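Local atomic coordinates of SidF, inhibitor of growth family, member 3 (Legionella pneumophila subsp. pneumophila, PDB entry 4FYE), a protein that dephosphorylates phosphoinositide lipids, probably removing the phosphate from the 3-position of the inositol ring. Residues 382-387 / 412-417; 354-359 / 408-413. The protein carries 1 engineered substitution. All coordinates share one frame; numbering follows the deposited sequence.

Contact 1. Residues 382-387 / 412-417; sequences QMMDAF and ARMSSW
The carboxylate of D385 meets the strand at the methyl group of A412, where OD1 stands 4.3 Å from CB. This is a light touch, because the group's ionic partners lie outside the pair: OD2 is bound in salt bridges by R381, one turn earlier on the same helix, and by R443. The other flat group, the guanidinium of R413, belongs to the strand and leaves from the side turned away from the helix. Its NH1 donates to O of A412 at 3.0 Å; NH1 comes from above the carbonyl plane, and the acceptor O lies 17° out of the guanidinium plane, while NH2 forms a salt bridge with D451. D385 and R413 thus use different partners, and their charged atoms do not meet.

The helix meets the strand chiefly through sulfur and methyl groups. M384 directs its side chain at the strand; a bend at chi3 (62°) turns CE back to sit 3.7 Å from CB of A412 and equally near O of R413. The small A412 gives the helix backbone room to approach, so that its CB also lies 3.6 Å from O of M384. M414 is built differently: with CG anti to its own N (chi1 177°) and the chain straight beyond it, it passes M384 at about a right angle, and SD of M384 rests 4.0 Å from CB of M414.

The principle illustrated is a helix laid over the face of a sheet, nearly antiparallel to the strand beneath. Helix 373-387 covers strand 402-416 here, with Y358 of the adjacent strand 353-360 touching both methionines. Helices 284-311 and 482-514 also pack on helix 373-387, the first through M383, M384 and F387, and helix 438-458 packs on the opposite face, against R413 and S415.

Contact 2. Residues 354-359 / 408-413; sequences VTECYT and VGYQAR
Two neighbouring parallel strands in the middle of a four-stranded mixed sheet, 353-360 and 402-416, are joined here by a ladder of backbone bonds. E356 is the pivot: its N donates to O of Q411 at 2.9 Å, and its O accepts from N of R413 at 2.8 Å. The ladder continues with N of Y358 on O of R413, whereas toward the start of the strands N of V354 reaches O of G409 and the return bond from Q411 to V354 is weak.

Side chains also meet across the pair on both faces. On one, CB of T355 packs 3.6 Å from CB of Q411. On the other, Y410, with CG anti to its N (chi1 -178°), turns a ring edge to the neighbouring strand, where CD1 meets CG1 of V354 at 3.7 Å.

At the end of that ring lies a buried polar cluster. E356 OE1 is held by R273 and T643, and OE2 also accepts from Q298, which would help to keep the carboxylate ionised. Y410 OH donates to OE2 of E356 at 2.6 Å; the acceptor lies in the ring plane, while the hydroxyl comes from above the carboxylate plane, with the two planes 67° apart.

Contacts 1 and 2 lie with their centres about 8 Å apart and share A412 and R413 of strand 402-416, which one contact meets through a covering helix and the other through a neighbouring strand. Along the chain strand 353-360 comes first, then helix 373-387, then the hairpin of strands 391-399 and 402-416, so that the helix is the link folded over the sheet it connects. The contacts meet directly: F387 packs on the ring of Y410, and a probable hydrogen bond from N of S415 to O of Y358 prolongs the ladder. Strand 353-360 is flanked on its other side by strand 641-645, which completes this sheet of the phosphatase domain.

Contact 1. Residues 382-387 / 412-417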
loop_
_atom_site.group_PDB
_atom_site.type_symbol
_atom_site.label_atom_id
_atom_site.label_comp_id
_atom_site.label_asym_id
_atom_site.label_seq_id
_atom_site.Cartn_x
_atom_site.Cartn_y
_atom_site.Cartn_z
ATOM N N GLN A 382 5.330 9.814 -14.440
ATOM C CA GLN A 382 6.320 10.763 -14.940
ATOM C C GLN A 382 7.333 11.171 -13.843
ATOM O O GLN A 382 8.566 11.223 -14.088
ATOM C CB GLN A 382 5.563 11.956 -15.524
ATOM C CG GLN A 382 6.339 13.236 -15.727
ATOM C CD GLN A 382 5.563 14.288 -16.520
ATOM O OE1 GLN A 382 6.174 15.073 -17.265
ATOM N NE2 GLN A 382 4.215 14.294 -16.394
ATOM N N MET A 383 6.828 11.434 -12.634
ATOM C CA MET A 383 7.711 11.798 -11.515
ATOM C C MET A 383 8.598 10.600 -11.023
ATOM O O MET A 383 9.776 10.765 -10.736
ATOM C CB MET A 383 6.938 12.518 -10.389
ATOM C CG MET A 383 6.005 13.639 -10.846
ATOM S SD MET A 383 6.702 15.038 -11.809
ATOM C CE MET A 383 7.292 14.257 -13.275
ATOM N N MET A 384 8.038 9.398 -10.966
ATOM C CA MET A 384 8.849 8.216 -10.723
ATOM C C MET A 384 9.985 8.112 -11.724
ATOM O O MET A 384 11.140 7.850 -11.331
ATOM C CB MET A 384 8.005 6.906 -10.711
ATOM C CG MET A 384 7.097 6.736 -9.486
ATOM S SD MET A 384 6.183 5.171 -9.558
ATOM C CE MET A 384 7.626 4.138 -9.533
ATOM N N ASP A 385 9.680 8.298 -13.009
ATOM C CA ASP A 385 10.730 8.214 -14.061
ATOM C C ASP A 385 11.672 9.428 -14.051
ATOM O O ASP A 385 12.811 9.330 -14.525
ATOM C CB ASP A 385 10.137 8.023 -15.470
ATOM C CG ASP A 385 10.023 6.542 -15.898
ATOM O OD1 ASP A 385 10.788 5.661 -15.404
ATOM O OD2 ASP A 385 9.134 6.266 -16.757
ATOM N N ALA A 386 11.186 10.561 -13.538
ATOM C CA ALA A 386 11.998 11.782 -13.358
ATOM C C ALA A 386 13.161 11.492 -12.453
ATOM O O ALA A 386 14.314 11.896 -12.755
ATOM C CB ALA A 386 11.157 12.889 -12.737
ATOM N N PHE A 387 12.879 10.782 -11.351
ATOM C CA PHE A 387 13.949 10.420 -10.412
ATOM C C PHE A 387 14.716 9.185 -10.830
ATOM O O PHE A 387 15.861 9.007 -10.385
ATOM C CB PHE A 387 13.417 10.228 -8.982
ATOM C CG PHE A 387 13.319 11.515 -8.170
ATOM C CD1 PHE A 387 14.480 12.126 -7.627
ATOM C CD2 PHE A 387 12.078 12.099 -7.902
ATOM C CE1 PHE A 387 14.391 13.277 -6.822
ATOM C CE2 PHE A 387 11.998 13.265 -7.101
ATOM C CZ PHE A 387 13.157 13.839 -6.545
ATOM N N ALA A 412 12.730 3.216 -10.555
ATOM C CA ALA A 412 11.322 3.062 -10.678
ATOM C C ALA A 412 10.857 1.825 -11.487
ATOM O O ALA A 412 11.459 1.410 -12.488
ATOM C CB ALA A 412 10.794 4.275 -11.370
ATOM N N ARG A 413 9.759 1.246 -11.033
ATOM C CA ARG A 413 9.034 0.324 -11.842
ATOM C C ARG A 413 7.549 0.581 -11.519
ATOM O O ARG A 413 7.113 0.535 -10.368
ATOM C CB ARG A 413 9.411 -1.132 -11.537
ATOM C CG ARG A 413 10.888 -1.499 -11.442
ATOM C CD ARG A 413 11.285 -1.828 -12.822
ATOM N NE ARG A 413 12.588 -2.418 -12.897
ATOM C CZ ARG A 413 13.670 -1.727 -13.231
ATOM N NH1 ARG A 413 13.561 -0.423 -13.458
ATOM N NH2 ARG A 413 14.850 -2.338 -13.345
ATOM N N MET A 414 6.769 0.837 -12.555
ATOM C CA MET A 414 5.446 1.214 -12.340
ATOM C C MET A 414 4.595 0.466 -13.293
ATOM O O MET A 414 4.921 0.461 -14.476
ATOM C CB MET A 414 5.247 2.685 -12.563
ATOM C CG MET A 414 3.760 2.927 -12.364
ATOM S SD MET A 414 3.430 4.647 -12.444
ATOM C CE MET A 414 1.705 4.783 -12.190
ATOM N N SER A 415 3.510 -0.148 -12.779
ATOM C CA SER A 415 2.470 -0.763 -13.649
ATOM C C SER A 415 1.089 -0.221 -13.345
ATOM O O SER A 415 0.847 0.269 -12.275
ATOM C CB SER A 415 2.456 -2.292 -13.544
ATOM O OG SER A 415 2.215 -2.742 -12.219
ATOM N N SER A 416 0.152 -0.315 -14.267
ATOM C CA SER A 416 -1.143 0.208 -13.950
ATOM C C SER A 416 -2.183 -0.614 -14.644
ATOM O O SER A 416 -2.418 -0.440 -15.838
ATOM C CB SER A 416 -1.202 1.637 -14.383
ATOM O OG SER A 416 -2.451 2.166 -14.018
ATOM N N TRP A 417 -2.799 -1.548 -13.920
ATOM C CA TRP A 417 -3.798 -2.388 -14.566
ATOM C C TRP A 417 -4.997 -2.368 -13.704
ATOM O O TRP A 417 -4.934 -2.810 -12.530
ATOM C CB TRP A 417 -3.346 -3.822 -14.623
ATOM C CG TRP A 417 -2.325 -4.193 -15.654
ATOM C CD1 TRP A 417 -2.506 -4.278 -17.047
ATOM C CD2 TRP A 417 -0.966 -4.659 -15.410
ATOM N NE1 TRP A 417 -1.345 -4.699 -17.652
ATOM C CE2 TRP A 417 -0.392 -4.963 -16.730
ATOM C CE3 TRP A 417 -0.202 -4.846 -14.290
ATOM C CZ2 TRP A 417 0.901 -5.414 -16.883
ATOM C CZ3 TRP A 417 1.106 -5.308 -14.439
ATOM C CH2 TRP A 417 1.653 -5.567 -15.703
#

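Contact 2. Residues 354-359 / 408-413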
loop_
_atom_site.group_PDB
_atom_site.type_symbol
_atom_site.label_atom_id
_atom_site.label_comp_id
_atom_site.label_asym_id
_atom_site.label_seq_id
_atom_site.Cartn_x
_atom_site.Cartn_y
_atom_site.Cartn_z
ATOM N N VAL A 354 17.594 2.575 -3.760
ATOM C CA VAL A 354 16.347 2.144 -3.384
ATOM C C VAL A 354 15.670 1.827 -4.660
ATOM O O VAL A 354 15.916 2.495 -5.637
ATOM C CB VAL A 354 15.758 3.306 -2.585
ATOM C CG1 VAL A 354 14.681 4.057 -3.314
ATOM C CG2 VAL A 354 15.398 2.818 -1.208
ATOM N N THR A 355 14.862 0.774 -4.681
ATOM C CA THR A 355 13.988 0.560 -5.860
ATOM C C THR A 355 12.507 0.401 -5.559
ATOM O O THR A 355 12.106 -0.404 -4.737
ATOM C CB THR A 355 14.574 -0.380 -6.953
ATOM O OG1 THR A 355 13.547 -1.214 -7.539
ATOM C CG2 THR A 355 15.775 -1.186 -6.499
ATOM N N GLU A 356 11.686 1.247 -6.177
ATOM C CA GLU A 356 10.268 1.199 -5.929
ATOM C C GLU A 356 9.511 0.504 -7.048
ATOM O O GLU A 356 9.701 0.847 -8.213
ATOM C CB GLU A 356 9.726 2.594 -5.748
ATOM C CG GLU A 356 8.241 2.616 -5.439
ATOM C CD GLU A 356 7.581 4.014 -5.553
ATOM O OE1 GLU A 356 6.341 4.049 -5.327
ATOM O OE2 GLU A 356 8.263 5.065 -5.825
ATOM N N CYS A 357 8.645 -0.457 -6.687
ATOM C CA CYS A 357 7.719 -1.086 -7.636
ATOM C C CYS A 357 6.269 -0.700 -7.265
ATOM O O CYS A 357 5.693 -1.185 -6.285
ATOM C CB CYS A 357 7.891 -2.615 -7.638
ATOM S SG CYS A 357 6.665 -3.476 -8.706
ATOM N N TYR A 358 5.685 0.196 -8.027
ATOM C CA TYR A 358 4.365 0.703 -7.693
ATOM C C TYR A 358 3.343 -0.102 -8.502
ATOM O O TYR A 358 3.244 0.067 -9.688
ATOM C CB TYR A 358 4.346 2.222 -7.962
ATOM C CG TYR A 358 3.017 2.871 -7.784
ATOM C CD1 TYR A 358 2.154 2.493 -6.758
ATOM C CD2 TYR A 358 2.620 3.907 -8.611
ATOM C CE1 TYR A 358 0.916 3.114 -6.604
ATOM C CE2 TYR A 358 1.378 4.497 -8.484
ATOM C CZ TYR A 358 0.523 4.100 -7.492
ATOM O OH TYR A 358 -0.715 4.733 -7.363
ATOM N N THR A 359 2.614 -1.039 -7.915
ATOM C CA THR A 359 1.560 -1.659 -8.746
ATOM C C THR A 359 0.241 -0.905 -8.536
ATOM O O THR A 359 -0.465 -1.098 -7.561
ATOM C CB THR A 359 1.413 -3.150 -8.502
ATOM O OG1 THR A 359 1.344 -3.329 -7.129
ATOM C CG2 THR A 359 2.706 -3.937 -9.010
ATOM N N VAL A 408 20.325 9.558 -2.029
ATOM C CA VAL A 408 19.840 8.166 -2.151
ATOM C C VAL A 408 19.506 7.882 -3.617
ATOM O O VAL A 408 18.756 8.644 -4.206
ATOM C CB VAL A 408 18.542 7.872 -1.383
ATOM C CG1 VAL A 408 18.045 6.446 -1.733
ATOM C CG2 VAL A 408 18.745 7.910 0.149
ATOM N N GLY A 409 20.034 6.770 -4.177
ATOM C CA GLY A 409 19.804 6.323 -5.563
ATOM C C GLY A 409 18.359 5.834 -5.718
ATOM O O GLY A 409 17.799 5.253 -4.784
ATOM N N TYR A 410 17.728 6.091 -6.869
ATOM C CA TYR A 410 16.330 5.640 -7.115
ATOM C C TYR A 410 16.153 4.890 -8.439
ATOM O O TYR A 410 16.801 5.190 -9.435
ATOM C CB TYR A 410 15.347 6.793 -6.948
ATOM C CG TYR A 410 13.890 6.449 -7.116
ATOM C CD1 TYR A 410 13.123 5.931 -6.055
ATOM C CD2 TYR A 410 13.254 6.668 -8.358
ATOM C CE1 TYR A 410 11.770 5.626 -6.248
ATOM C CE2 TYR A 410 11.921 6.406 -8.544
ATOM C CZ TYR A 410 11.185 5.889 -7.514
ATOM O OH TYR A 410 9.892 5.602 -7.781
ATOM N N GLN A 411 15.329 3.850 -8.411
ATOM C CA GLN A 411 14.941 3.106 -9.598
ATOM C C GLN A 411 13.444 2.851 -9.501
ATOM O O GLN A 411 12.969 2.331 -8.496
ATOM C CB GLN A 411 15.671 1.772 -9.679
ATOM C CG GLN A 411 17.179 1.912 -9.877
ATOM C CD GLN A 411 17.831 0.609 -10.322
ATOM O OE1 GLN A 411 18.421 -0.108 -9.503
ATOM N NE2 GLN A 411 17.726 0.294 -11.621
ATOM N N ALA A 412 12.730 3.216 -10.555
ATOM C CA ALA A 412 11.322 3.062 -10.678
ATOM C C ALA A 412 10.857 1.825 -11.487
ATOM O O ALA A 412 11.459 1.410 -12.488
ATOM C CB ALA A 412 10.794 4.275 -11.370
ATOM N N ARG A 413 9.759 1.246 -11.033
ATOM C CA ARG A 413 9.034 0.324 -11.842
ATOM C C ARG A 413 7.549 0.581 -11.519
ATOM O O ARG A 413 7.113 0.535 -10.368
ATOM C CB ARG A 413 9.411 -1.132 -11.537
ATOM C CG ARG A 413 10.888 -1.499 -11.442
ATOM C CD ARG A 413 11.285 -1.828 -12.822
ATOM N NE ARG A 413 12.588 -2.418 -12.897
ATOM C CZ ARG A 413 13.670 -1.727 -13.231
ATOM N NH1 ARG A 413 13.561 -0.423 -13.458
ATOM N NH2 ARG A 413 14.850 -2.338 -13.345
#